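Local coordinates for sialidase domain-containing protein (Dyadobacter fermentans, PDB 5HX0), which is of unknown function but has a sialidase-like beta-propeller fold, consistent with a role in binding or processing carbohydrates, at residues N95-S100 / P113-S118; P185-H190 / K203-N208; P313-R318 / L325-Y330. All coordinates share one frame; numbering follows the deposited sequence.

Contact 1 (N95-S100 / P113-S118); sequences NSYLVS and PELIYS
Leu-98 faces two residues at once, Ile-116 and Tyr-117, where strands 97-100 and 114-117 run antiparallel with an angle of 134° between their directions. This classic beta bulge illustrates how a hairpin absorbs one extra residue without losing its bonds. Leu-98 O accepts both Ile-116 N, at 2.8 Å, and Tyr-117 N, at 3.1 Å; the two donors reach it from the same face of its carbonyl plane. Leu-98 N answers with a nearly straight bond to Tyr-117 O. Beyond the bulge, Ser-100 and Glu-114 exchange a pair of bonds.

Among the side chains, the Tyr-97 ring is sandwiched: Ser-118 CB makes a CH-pi contact over one face, 4.0 Å from the ring centroid, while Asn-95 O lies over the opposite face. With its first torsion extended (chi1 -177°), Leu-115 turns CD1 back to Tyr-97 CB at 3.7 Å. Val-99 lies alongside Pro-113, its CB 3.8 Å from Pro-113 CB. At the far end a water joins Ser-100 OG to Glu-114 OE1, an oxygen that also forms a salt bridge with Lys-102.

Tyr-97 OH hydrogen-bonds His-119 O of the second subunit, placing this edge at the dimer interface. Strand 114-117 is the outermost, within this chain, of a four-stranded sheet; strand 97-103 lies between it and strand 71-79, where Val-99 is backbone hydrogen-bonded to Phe-75.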
ATOM      1  N   ASN A  95       7.064   1.311  -3.038  1.00 11.87           N
ATOM      2  CA  ASN A  95       6.146   0.309  -2.506  1.00 13.60           C
ATOM      3  C   ASN A  95       6.613  -0.302  -1.183  1.00 11.78           C
ATOM      4  O   ASN A  95       6.202  -1.417  -0.860  1.00 12.08           O
ATOM      5  CB  ASN A  95       5.909  -0.779  -3.547  1.00 13.53           C
ATOM      6  CG  ASN A  95       5.189  -0.239  -4.765  1.00 14.20           C
ATOM      7  OD1 ASN A  95       5.795  -0.015  -5.818  1.00 13.51           O
ATOM      8  ND2 ASN A  95       3.897   0.041  -4.603  1.00 12.12           N
ATOM      9  N   SER A  96       7.433   0.406  -0.401  1.00 10.90           N
ATOM     10  CA  SER A  96       7.755  -0.067   0.940  1.00 10.50           C
ATOM     11  C   SER A  96       6.592   0.273   1.869  1.00 10.16           C
ATOM     12  O   SER A  96       6.158   1.437   1.952  1.00 12.31           O
ATOM     13  CB  SER A  96       9.074   0.529   1.451  1.00  9.21           C
ATOM     14  OG  SER A  96       8.997   1.947   1.649  1.00 10.16           O
ATOM     15  N   TYR A  97       6.046  -0.753   2.511  1.00  9.45           N
ATOM     16  CA  TYR A  97       4.894  -0.635   3.389  1.00 10.41           C
ATOM     17  C   TYR A  97       5.263  -0.976   4.824  1.00  9.64           C
ATOM     18  O   TYR A  97       6.252  -1.652   5.094  1.00  8.25           O
ATOM     19  CB  TYR A  97       3.758  -1.568   2.944  1.00 10.47           C
ATOM     20  CG  TYR A  97       3.315  -1.384   1.501  1.00  6.59           C
ATOM     21  CD1 TYR A  97       3.399  -0.148   0.874  1.00  7.77           C
ATOM     22  CD2 TYR A  97       2.812  -2.459   0.775  1.00 11.10           C
ATOM     23  CE1 TYR A  97       2.976   0.025  -0.461  1.00 12.06           C
ATOM     24  CE2 TYR A  97       2.389  -2.310  -0.549  1.00  9.10           C
ATOM     25  CZ  TYR A  97       2.469  -1.078  -1.167  1.00 10.82           C
ATOM     26  OH  TYR A  97       2.045  -0.958  -2.491  1.00 12.33           O
ATOM     27  N   LEU A  98       4.435  -0.515   5.748  1.00  9.71           N
ATOM     28  CA  LEU A  98       4.566  -0.884   7.153  1.00  9.60           C
ATOM     29  C   LEU A  98       3.687  -2.104   7.397  1.00 11.38           C
ATOM     30  O   LEU A  98       2.469  -2.043   7.193  1.00  8.58           O
ATOM     31  CB  LEU A  98       4.161   0.287   8.048  1.00  6.97           C
ATOM     32  CG  LEU A  98       4.808   1.663   7.768  1.00 10.63           C
ATOM     33  CD1 LEU A  98       4.419   2.679   8.871  1.00  5.98           C
ATOM     34  CD2 LEU A  98       6.336   1.589   7.629  1.00  7.53           C
ATOM     35  N   VAL A  99       4.298  -3.217   7.817  1.00  7.40           N
ATOM     36  CA  VAL A  99       3.569  -4.468   8.022  1.00  8.70           C
ATOM     37  C   VAL A  99       3.924  -5.042   9.389  1.00 10.99           C
ATOM     38  O   VAL A  99       4.846  -4.580  10.064  1.00 10.14           O
ATOM     39  CB  VAL A  99       3.865  -5.500   6.903  1.00  6.22           C
ATOM     40  CG1 VAL A  99       3.502  -4.931   5.526  1.00  9.34           C
ATOM     41  CG2 VAL A  99       5.304  -5.914   6.923  1.00  5.45           C
ATOM     42  N   SER A 100       3.197  -6.089   9.787  1.00  9.47           N
ATOM     43  CA  SER A 100       3.446  -6.721  11.079  1.00 12.34           C
ATOM     44  C   SER A 100       3.293  -8.233  11.002  1.00  9.16           C
ATOM     45  O   SER A 100       2.546  -8.760  10.170  1.00  9.49           O
ATOM     46  CB  SER A 100       2.484  -6.198  12.169  1.00 12.89           C
ATOM     47  OG  SER A 100       1.157  -6.581  11.848  1.00 12.48           O
ATOM     48  N   PRO A 113       2.416 -11.396   6.716  1.00 12.31           N
ATOM     49  CA  PRO A 113       2.345 -10.095   7.385  1.00  8.03           C
ATOM     50  C   PRO A 113       1.034  -9.377   7.112  1.00 11.30           C
ATOM     51  O   PRO A 113       0.505  -9.424   6.000  1.00 12.92           O
ATOM     52  CB  PRO A 113       3.528  -9.328   6.795  1.00 11.53           C
ATOM     53  CG  PRO A 113       4.503 -10.429   6.366  1.00 13.73           C
ATOM     54  CD  PRO A 113       3.609 -11.507   5.852  1.00 13.84           C
ATOM     55  N   GLU A 114       0.501  -8.726   8.143  1.00  8.26           N
ATOM     56  CA  GLU A 114      -0.656  -7.850   7.963  1.00  8.67           C
ATOM     57  C   GLU A 114      -0.190  -6.429   7.687  1.00 12.97           C
ATOM     58  O   GLU A 114       0.853  -5.997   8.172  1.00 14.71           O
ATOM     59  CB  GLU A 114      -1.546  -7.844   9.204  1.00  9.16           C
ATOM     60  CG  GLU A 114      -2.232  -9.154   9.470  1.00 19.78           C
ATOM     61  CD  GLU A 114      -3.067  -9.072  10.715  1.00 27.19           C
ATOM     62  OE1 GLU A 114      -2.505  -9.169  11.830  1.00 18.78           O
ATOM     63  OE2 GLU A 114      -4.284  -8.868  10.570  1.00 28.40           O
ATOM     64  N   LEU A 115      -0.994  -5.686   6.937  1.00 11.56           N
ATOM     65  CA  LEU A 115      -0.637  -4.313   6.610  1.00 11.22           C
ATOM     66  C   LEU A 115      -1.006  -3.382   7.757  1.00 16.08           C
ATOM     67  O   LEU A 115      -2.145  -3.387   8.235  1.00 14.50           O
ATOM     68  CB  LEU A 115      -1.339  -3.864   5.332  1.00 13.45           C
ATOM     69  CG  LEU A 115      -0.930  -2.444   4.934  1.00 12.21           C
ATOM     70  CD1 LEU A 115       0.415  -2.423   4.275  1.00 13.34           C
ATOM     71  CD2 LEU A 115      -1.940  -1.863   4.017  1.00 21.21           C
ATOM     72  N   ILE A 116      -0.028  -2.614   8.222  1.00 10.45           N
ATOM     73  CA  ILE A 116      -0.304  -1.477   9.094  1.00  8.38           C
ATOM     74  C   ILE A 116      -0.592  -0.230   8.270  1.00 13.09           C
ATOM     75  O   ILE A 116      -1.577   0.472   8.502  1.00 10.96           O
ATOM     76  CB  ILE A 116       0.868  -1.231  10.072  1.00  8.83           C
ATOM     77  CG1 ILE A 116       1.001  -2.379  11.075  1.00 12.10           C
ATOM     78  CG2 ILE A 116       0.656   0.110  10.817  1.00 10.96           C
ATOM     79  CD1 ILE A 116       2.314  -2.308  11.924  1.00 11.65           C
ATOM     80  N   TYR A 117       0.240   0.051   7.272  1.00  9.15           N
ATOM     81  CA  TYR A 117       0.063   1.295   6.535  1.00 10.67           C
ATOM     82  C   TYR A 117       0.796   1.287   5.206  1.00 13.02           C
ATOM     83  O   TYR A 117       1.964   0.888   5.134  1.00 11.22           O
ATOM     84  CB  TYR A 117       0.561   2.466   7.366  1.00 10.93           C
ATOM     85  CG  TYR A 117       0.279   3.821   6.743  1.00 13.24           C
ATOM     86  CD1 TYR A 117      -1.026   4.282   6.587  1.00 14.59           C
ATOM     87  CD2 TYR A 117       1.326   4.654   6.358  1.00 11.67           C
ATOM     88  CE1 TYR A 117      -1.280   5.537   6.030  1.00 15.21           C
ATOM     89  CE2 TYR A 117       1.089   5.910   5.807  1.00 10.68           C
ATOM     90  CZ  TYR A 117      -0.222   6.340   5.645  1.00 15.51           C
ATOM     91  OH  TYR A 117      -0.452   7.578   5.095  1.00 14.23           O
ATOM     92  N   SER A 118       0.108   1.753   4.166  0.50 10.08           N
ATOM     93  CA  SER A 118       0.719   2.090   2.884  0.50  9.84           C
ATOM     94  C   SER A 118       0.426   3.555   2.597  0.50 10.47           C
ATOM     95  O   SER A 118      -0.742   3.952   2.484  0.50 11.35           O
ATOM     96  CB  SER A 118       0.189   1.202   1.760  0.50  9.34           C
ATOM     97  OG  SER A 118      -1.221   1.078   1.831  0.50  7.42           O
TER
HETATM   98  O   HOH W   1       0.261  -9.210  11.967  1.00 13.56           O

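Contact 2 (P185-H190 / K203-N208); sequences PLYPPH and KLPAYN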
ATOM      1  N   PRO A 185      -2.736   9.315   8.816  1.00 16.41           N
ATOM      2  CA  PRO A 185      -1.579   9.787   9.584  1.00 16.63           C
ATOM      3  C   PRO A 185      -1.779  11.134  10.247  1.00 17.92           C
ATOM      4  O   PRO A 185      -2.510  11.995   9.725  1.00 17.17           O
ATOM      5  CB  PRO A 185      -0.481   9.898   8.527  1.00 19.18           C
ATOM      6  CG  PRO A 185      -1.232  10.243   7.256  1.00 22.46           C
ATOM      7  CD  PRO A 185      -2.555   9.501   7.359  1.00 21.16           C
ATOM      8  N   LEU A 186      -1.145  11.276  11.408  1.00 13.47           N
ATOM      9  CA  LEU A 186      -0.929  12.555  12.062  1.00 14.53           C
ATOM     10  C   LEU A 186       0.471  13.014  11.711  1.00 22.75           C
ATOM     11  O   LEU A 186       1.415  12.222  11.792  1.00 22.73           O
ATOM     12  CB  LEU A 186      -1.062  12.407  13.577  1.00 21.28           C
ATOM     13  CG  LEU A 186      -2.403  11.865  14.048  1.00 30.90           C
ATOM     14  CD1 LEU A 186      -2.430  11.716  15.556  1.00 35.22           C
ATOM     15  CD2 LEU A 186      -3.497  12.806  13.559  1.00 28.95           C
ATOM     16  N   TYR A 187       0.618  14.286  11.341  1.00 16.52           N
ATOM     17  CA  TYR A 187       1.932  14.781  10.963  1.00 17.14           C
ATOM     18  C   TYR A 187       2.596  15.487  12.136  1.00 17.79           C
ATOM     19  O   TYR A 187       1.994  16.404  12.720  1.00 19.47           O
ATOM     20  CB  TYR A 187       1.818  15.712   9.763  1.00 17.55           C
ATOM     21  CG  TYR A 187       1.362  14.937   8.554  1.00 24.24           C
ATOM     22  CD1 TYR A 187       2.275  14.218   7.785  1.00 14.87           C
ATOM     23  CD2 TYR A 187       0.021  14.874   8.205  1.00 23.44           C
ATOM     24  CE1 TYR A 187       1.868  13.485   6.706  1.00 17.62           C
ATOM     25  CE2 TYR A 187      -0.392  14.148   7.110  1.00 21.39           C
ATOM     26  CZ  TYR A 187       0.539  13.454   6.364  1.00 22.03           C
ATOM     27  OH  TYR A 187       0.150  12.713   5.273  1.00 17.74           O
ATOM     28  N   PRO A 188       3.797  15.078  12.540  1.00 16.36           N
ATOM     29  CA  PRO A 188       4.509  15.811  13.583  1.00 19.53           C
ATOM     30  C   PRO A 188       4.742  17.246  13.150  1.00 16.89           C
ATOM     31  O   PRO A 188       4.716  17.550  11.946  1.00 13.20           O
ATOM     32  CB  PRO A 188       5.833  15.047  13.716  1.00 13.30           C
ATOM     33  CG  PRO A 188       5.495  13.645  13.296  1.00 10.72           C
ATOM     34  CD  PRO A 188       4.490  13.824  12.170  1.00  9.19           C
ATOM     35  N   PRO A 189       4.969  18.155  14.088  1.00 20.31           N
ATOM     36  CA  PRO A 189       5.293  19.527  13.695  1.00 17.74           C
ATOM     37  C   PRO A 189       6.612  19.564  12.945  1.00 20.93           C
ATOM     38  O   PRO A 189       7.495  18.722  13.137  1.00 17.80           O
ATOM     39  CB  PRO A 189       5.391  20.267  15.034  1.00 19.05           C
ATOM     40  CG  PRO A 189       5.772  19.193  16.026  1.00 18.50           C
ATOM     41  CD  PRO A 189       5.048  17.962  15.551  1.00 17.59           C
ATOM     42  N   HIS A 190       6.736  20.549  12.068  1.00 18.58           N
ATOM     43  CA  HIS A 190       8.061  20.956  11.628  1.00 21.28           C
ATOM     44  C   HIS A 190       8.734  21.715  12.768  1.00 22.42           C
ATOM     45  O   HIS A 190       8.111  22.576  13.389  1.00 21.90           O
ATOM     46  CB  HIS A 190       7.964  21.838  10.386  1.00 21.87           C
ATOM     47  CG  HIS A 190       9.233  22.558  10.075  1.00 22.94           C
ATOM     48  ND1 HIS A 190       9.468  23.856  10.474  1.00 21.53           N
ATOM     49  CD2 HIS A 190      10.360  22.144   9.451  1.00 18.76           C
ATOM     50  CE1 HIS A 190      10.678  24.220  10.087  1.00 23.20           C
ATOM     51  NE2 HIS A 190      11.239  23.201   9.461  1.00 22.90           N
ATOM     52  N   LYS A 203       6.717  22.430   4.952  1.00 19.61           N
ATOM     53  CA  LYS A 203       7.846  22.367   5.874  1.00 22.87           C
ATOM     54  C   LYS A 203       7.918  20.965   6.467  1.00 22.66           C
ATOM     55  O   LYS A 203       6.899  20.384   6.847  1.00 21.06           O
ATOM     56  CB  LYS A 203       7.716  23.417   6.973  1.00 25.43           C
ATOM     57  CG  LYS A 203       7.887  24.863   6.444  1.00 33.08           C
ATOM     58  CD  LYS A 203       8.231  25.842   7.564  1.00 49.21           C
ATOM     59  CE  LYS A 203       7.094  25.969   8.567  1.00 58.79           C
ATOM     60  NZ  LYS A 203       5.930  26.713   8.010  1.00 66.45           N
ATOM     61  N   LEU A 204       9.124  20.414   6.528  1.00 17.92           N
ATOM     62  CA  LEU A 204       9.267  18.969   6.775  1.00 19.03           C
ATOM     63  C   LEU A 204       8.836  18.582   8.188  1.00 14.87           C
ATOM     64  O   LEU A 204       9.443  19.045   9.162  1.00 15.20           O
ATOM     65  CB  LEU A 204      10.709  18.532   6.533  1.00 18.37           C
ATOM     66  CG  LEU A 204      10.912  17.011   6.462  1.00 16.15           C
ATOM     67  CD1 LEU A 204      11.128  16.577   5.030  1.00 17.14           C
ATOM     68  CD2 LEU A 204      12.075  16.556   7.360  1.00 18.24           C
ATOM     69  N   PRO A 205       7.838  17.708   8.348  1.00 16.95           N
ATOM     70  CA  PRO A 205       7.504  17.194   9.687  1.00 15.08           C
ATOM     71  C   PRO A 205       8.666  16.417  10.297  1.00 16.69           C
ATOM     72  O   PRO A 205       9.349  15.651   9.614  1.00 14.33           O
ATOM     73  CB  PRO A 205       6.309  16.268   9.419  1.00 14.03           C
ATOM     74  CG  PRO A 205       5.767  16.693   8.055  1.00 17.36           C
ATOM     75  CD  PRO A 205       6.993  17.110   7.298  1.00 16.19           C
ATOM     76  N   ALA A 206       8.853  16.583  11.606  1.00 15.26           N
ATOM     77  CA  ALA A 206       9.909  15.847  12.301  1.00 15.76           C
ATOM     78  C   ALA A 206       9.657  14.329  12.263  1.00 16.17           C
ATOM     79  O   ALA A 206       8.555  13.857  11.995  1.00 14.91           O
ATOM     80  CB  ALA A 206      10.019  16.328  13.751  1.00 12.68           C
ATOM     81  N   TYR A 207      10.696  13.560  12.595  1.00 12.44           N
ATOM     82  CA  TYR A 207      10.713  12.112  12.355  1.00 14.46           C
ATOM     83  C   TYR A 207      11.911  11.542  13.107  1.00 13.85           C
ATOM     84  O   TYR A 207      12.843  12.272  13.453  1.00 14.33           O
ATOM     85  CB  TYR A 207      10.851  11.786  10.850  1.00  9.99           C
ATOM     86  CG  TYR A 207      12.219  12.222  10.369  1.00 13.34           C
ATOM     87  CD1 TYR A 207      12.450  13.547  10.037  1.00 13.65           C
ATOM     88  CD2 TYR A 207      13.314  11.329  10.355  1.00 12.32           C
ATOM     89  CE1 TYR A 207      13.708  13.985   9.668  1.00 17.52           C
ATOM     90  CE2 TYR A 207      14.575  11.758   9.995  1.00 14.87           C
ATOM     91  CZ  TYR A 207      14.771  13.095   9.655  1.00 15.35           C
ATOM     92  OH  TYR A 207      16.023  13.563   9.307  1.00 15.51           O
ATOM     93  N   ASN A 208      11.905  10.228  13.314  1.00 12.99           N
ATOM     94  CA  ASN A 208      13.153   9.539  13.636  1.00 11.34           C
ATOM     95  C   ASN A 208      12.932   8.035  13.547  1.00 15.39           C
ATOM     96  O   ASN A 208      11.801   7.555  13.420  1.00 16.05           O
ATOM     97  CB  ASN A 208      13.694   9.892  15.029  1.00  8.30           C
ATOM     98  CG  ASN A 208      15.215   9.927  15.051  1.00 15.55           C
ATOM     99  OD1 ASN A 208      15.858   9.483  14.095  1.00 14.46           O
ATOM    100  ND2 ASN A 208      15.790  10.440  16.139  1.00 10.92           N
TER
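Pro-189 O accepts the backbone N-H of Ala-206 at 3.0 Å, a nearly straight bond at the hydrogen (166°) whose donor stands well above the carbonyl plane. It exemplifies how proline-rich segments, poor in N-H groups, are joined by few hydrogen bonds and much close packing. Pro-188 and Pro-205 cross at about a right angle, with Pro-205 CB 3.3 Å from Pro-188 O and, in return, Pro-188 CG 3.3 Å from Ala-206 O. Tyr-187 adds its CD1 beside Pro-205 CG, and Ala-206 CB rests near Pro-189 O.

At the other end His-190 is held on two sides. A chi1 of 166°, pointing CG away from the residue's own N, carries the imidazole across Lys-203, whose CB makes a CH-pi contact over one ring face, 3.9 Å from the centroid and displaced toward the rim. Leu-204 O meets the ring edge in plane, 3.2 Å from His-190 CD2. The Lys-203 chain runs on past the ring, and the bend at chi3 brings CE, like CD, to 3.7 Å from His-190 ND1. NE2 bonds to Glu-194 O, so the ring's rotation is probably well fixed.

Segment 185-190 leaves strand 183-186, whereas 203-208 leads toward strand 213-214. Pro-188 touches Val-172 of strand 165-175 and Trp-222 of strand 220-229, and Ala-206 packs on Val-224. The crossed loops thus fill the junction of two consecutive antiparallel sheets, the inter-blade connection of a beta propeller.

Contact 3 (P313-R318 / L325-Y330); sequences PMHALR and LLSYGY
A first torsion of 42° puts Tyr-328 CG between its own backbone N and carbonyl carbon, while the bend at chi2 (66°) of Met-314, a selenomethionine, brings SE toward it. SE thereby comes to 3.6 Å from Tyr-328 CB and 5.1 Å from the ring centroid, an oblique Met-aromatic contact. Leu-326 sends CD1 back across the strand boundary to Met-314 CG at 3.9 Å, and the same methyl lies near Ala-316 CB. These four side chains form one face of the hairpin; further out, the Tyr-328 hydroxyl is hydrogen-bonded to Glu-354 and Arg-340.

On the other face stand His-315, Leu-317, Leu-325 and Ser-327. His-315 and Ser-327 form a hydrogen-bonded pair with two bonds of 2.9 Å, His-315 N to Ser-327 O and Ser-327 N to His-315 O; Leu-317 and Leu-325 form a second such pair. A water at the edge of the imidazole, in its plane, lies 2.9 Å from His-315 ND1 and donates to Leu-325 O at 3.0 Å. It also meets Ser-327 OG in one of the two conformers of Ser-327, a less certain link. The leucines of this face pack on Ala-371 and Val-379 of the neighbouring sheet.

The contact is a worked case of divided chemistry. Four backbone bonds join the strands, while Leu-326 and Tyr-328 bond onward to Arg-340 and Arg-338 of strand 336-342. One face is held mainly by apolar packing; on the other, among leucines, a bridging water supplies the polar partner that a buried histidine needs.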
ATOM      1  N   PRO A 313      21.675   1.487  15.483  1.00 16.80           N
ATOM      2  CA  PRO A 313      21.177   2.498  16.402  1.00 10.93           C
ATOM      3  C   PRO A 313      20.939   1.803  17.748  1.00 12.95           C
ATOM      4  O   PRO A 313      21.130   0.588  17.832  1.00 11.96           O
ATOM      5  CB  PRO A 313      19.866   2.950  15.751  1.00 11.09           C
ATOM      6  CG  PRO A 313      19.351   1.677  15.094  1.00 11.19           C
ATOM      7  CD  PRO A 313      20.608   0.903  14.655  1.00 10.12           C
HETATM    8  N   MSE A 314      20.510   2.543  18.758  1.00 11.97           N
HETATM    9  CA  MSE A 314      20.344   2.006  20.103  1.00 16.47           C
HETATM   10  C   MSE A 314      18.864   1.894  20.470  1.00 14.65           C
HETATM   11  O   MSE A 314      18.050   2.689  19.992  1.00 12.41           O
HETATM   12  CB  MSE A 314      21.071   2.894  21.139  1.00 13.95           C
HETATM   13  CG  MSE A 314      22.508   2.420  21.507  1.00 12.93           C
HETATM   14 SE   MSE A 314      23.724   2.537  20.012  0.61 16.44          SE
HETATM   15  CE  MSE A 314      23.620   4.430  19.539  1.00 13.75           C
ATOM     16  N   HIS A 315      18.537   0.901  21.306  1.00  9.92           N
ATOM     17  CA  HIS A 315      17.208   0.730  21.881  1.00 11.75           C
ATOM     18  C   HIS A 315      17.360   0.391  23.359  1.00 14.01           C
ATOM     19  O   HIS A 315      18.218  -0.419  23.714  1.00 15.24           O
ATOM     20  CB  HIS A 315      16.404  -0.411  21.187  1.00  8.61           C
ATOM     21  CG  HIS A 315      15.057  -0.628  21.799  1.00 13.02           C
ATOM     22  ND1 HIS A 315      14.818  -1.593  22.757  1.00 14.40           N
ATOM     23  CD2 HIS A 315      13.896   0.056  21.660  1.00 11.72           C
ATOM     24  CE1 HIS A 315      13.558  -1.514  23.154  1.00 11.71           C
ATOM     25  NE2 HIS A 315      12.984  -0.506  22.522  1.00 10.72           N
ATOM     26  N   ALA A 316      16.537   0.989  24.219  1.00 13.98           N
ATOM     27  CA  ALA A 316      16.618   0.739  25.659  1.00 17.30           C
ATOM     28  C   ALA A 316      15.309   0.156  26.165  1.00 15.61           C
ATOM     29  O   ALA A 316      14.233   0.677  25.854  1.00 14.74           O
ATOM     30  CB  ALA A 316      16.940   2.014  26.441  1.00 15.78           C
ATOM     31  N   LEU A 317      15.413  -0.905  26.970  1.00 16.80           N
ATOM     32  CA  LEU A 317      14.273  -1.581  27.583  1.00  9.39           C
ATOM     33  C   LEU A 317      14.498  -1.693  29.086  1.00 13.61           C
ATOM     34  O   LEU A 317      15.544  -2.189  29.516  1.00 13.41           O
ATOM     35  CB  LEU A 317      14.106  -2.987  26.989  1.00 12.30           C
ATOM     36  CG  LEU A 317      13.069  -3.873  27.692  1.00 15.83           C
ATOM     37  CD1 LEU A 317      11.671  -3.340  27.434  1.00 18.50           C
ATOM     38  CD2 LEU A 317      13.187  -5.334  27.220  1.00 19.07           C
ATOM     39  N   ARG A 318      13.523  -1.248  29.884  1.00 13.17           N
ATOM     40  CA  ARG A 318      13.612  -1.408  31.331  1.00 17.17           C
ATOM     41  C   ARG A 318      13.301  -2.861  31.669  1.00 20.41           C
ATOM     42  O   ARG A 318      12.239  -3.364  31.298  1.00 16.49           O
ATOM     43  CB  ARG A 318      12.638  -0.470  32.046  1.00 14.57           C
ATOM     44  CG  ARG A 318      12.758  -0.525  33.571  1.00 20.70           C
ATOM     45  CD  ARG A 318      11.685   0.351  34.255  1.00 19.53           C
ATOM     46  NE  ARG A 318      11.978   1.770  34.052  1.00 21.64           N
ATOM     47  CZ  ARG A 318      11.391   2.763  34.713  1.00 31.29           C
ATOM     48  NH1 ARG A 318      10.452   2.491  35.616  1.00 23.55           N
ATOM     49  NH2 ARG A 318      11.738   4.028  34.466  1.00 22.74           N
ATOM     50  N   LEU A 325      18.298  -2.843  29.489  1.00 12.10           N
ATOM     51  CA  LEU A 325      18.920  -3.535  28.368  1.00 14.49           C
ATOM     52  C   LEU A 325      19.076  -2.558  27.207  1.00 12.49           C
ATOM     53  O   LEU A 325      18.078  -2.070  26.669  1.00 15.26           O
ATOM     54  CB  LEU A 325      18.095  -4.745  27.932  1.00 12.68           C
ATOM     55  CG  LEU A 325      18.679  -5.501  26.723  1.00 13.55           C
ATOM     56  CD1 LEU A 325      20.006  -6.156  27.092  1.00 13.25           C
ATOM     57  CD2 LEU A 325      17.665  -6.539  26.236  1.00 17.18           C
ATOM     58  N   LEU A 326      20.322  -2.260  26.836  1.00 14.10           N
ATOM     59  CA  LEU A 326      20.639  -1.382  25.709  1.00 11.90           C
ATOM     60  C   LEU A 326      21.120  -2.263  24.569  1.00 17.31           C
ATOM     61  O   LEU A 326      22.193  -2.852  24.667  1.00 10.91           O
ATOM     62  CB  LEU A 326      21.719  -0.371  26.105  1.00 14.44           C
ATOM     63  CG  LEU A 326      22.064   0.725  25.093  1.00 15.30           C
ATOM     64  CD1 LEU A 326      20.915   1.713  24.952  1.00 12.58           C
ATOM     65  CD2 LEU A 326      23.341   1.439  25.532  1.00 19.24           C
ATOM     66  N   SER A 327      20.338  -2.375  23.496  0.65  9.93           N
ATOM     67  CA  SER A 327      20.765  -3.196  22.371  0.65 13.90           C
ATOM     68  C   SER A 327      21.092  -2.313  21.173  0.65 14.72           C
ATOM     69  O   SER A 327      20.536  -1.220  21.015  0.65 14.04           O
ATOM     70  CB  SER A 327      19.694  -4.226  21.999  0.65 11.78           C
ATOM     71  OG  SER A 327      18.470  -3.596  21.713  0.65 12.51           O
ATOM     72  N   TYR A 328      21.998  -2.798  20.326  1.00 12.36           N
ATOM     73  CA  TYR A 328      22.452  -2.026  19.173  1.00 14.25           C
ATOM     74  C   TYR A 328      23.000  -2.935  18.087  1.00 13.30           C
ATOM     75  O   TYR A 328      23.447  -4.052  18.347  1.00 12.57           O
ATOM     76  CB  TYR A 328      23.528  -1.005  19.556  1.00 12.16           C
ATOM     77  CG  TYR A 328      24.560  -1.528  20.532  1.00 11.53           C
ATOM     78  CD1 TYR A 328      24.313  -1.499  21.899  1.00 17.40           C
ATOM     79  CD2 TYR A 328      25.786  -2.001  20.093  1.00 10.49           C
ATOM     80  CE1 TYR A 328      25.247  -1.957  22.811  1.00 14.04           C
ATOM     81  CE2 TYR A 328      26.747  -2.473  21.016  1.00 14.78           C
ATOM     82  CZ  TYR A 328      26.460  -2.438  22.366  1.00 14.79           C
ATOM     83  OH  TYR A 328      27.367  -2.884  23.311  1.00 19.82           O
ATOM     84  N   GLY A 329      22.975  -2.422  16.853  1.00 12.54           N
ATOM     85  CA  GLY A 329      23.622  -3.110  15.760  1.00 11.79           C
ATOM     86  C   GLY A 329      25.124  -2.898  15.789  1.00 14.40           C
ATOM     87  O   GLY A 329      25.631  -1.877  16.262  1.00 15.67           O
ATOM     88  N   TYR A 330      25.851  -3.888  15.284  1.00 10.93           N
ATOM     89  CA  TYR A 330      27.311  -3.827  15.226  1.00 12.38           C
ATOM     90  C   TYR A 330      27.726  -4.047  13.777  1.00 18.76           C
ATOM     91  O   TYR A 330      27.932  -5.178  13.332  1.00 18.52           O
ATOM     92  CB  TYR A 330      27.955  -4.854  16.147  1.00 14.07           C
ATOM     93  CG  TYR A 330      29.430  -4.614  16.357  1.00 18.66           C
ATOM     94  CD1 TYR A 330      29.878  -3.554  17.130  1.00 18.65           C
ATOM     95  CD2 TYR A 330      30.378  -5.451  15.778  1.00 22.93           C
ATOM     96  CE1 TYR A 330      31.253  -3.342  17.345  1.00 18.96           C
ATOM     97  CE2 TYR A 330      31.737  -5.244  15.981  1.00 23.30           C
ATOM     98  CZ  TYR A 330      32.164  -4.193  16.764  1.00 25.34           C
ATOM     99  OH  TYR A 330      33.515  -3.999  16.962  1.00 27.21           O
TER
HETATM  100  O   HOH W   2      16.927  -3.164  24.080  1.00 14.96           O

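Along the chain the three contacts follow in series, each closing before the next opens, and together they sample the two joints a propeller needs: pairing within a blade and passage between blades. Contacts 1 and 3 are hairpins at the edges of separate four-stranded antiparallel sheets, one pairing the last two strands and the other the first two. Their centres are about 24 Å apart, on opposite sides of the chain's centre. Contact 2 joins loops between two other sheets. It touches contact 1, where Tyr-117 OH packs 3.5 Å from Pro-185 CG, but stays about 8 Å from contact 3 at the nearest atoms. Of the three, only contact 1 touches the second subunit, so it links blade pairing to the dimer interface.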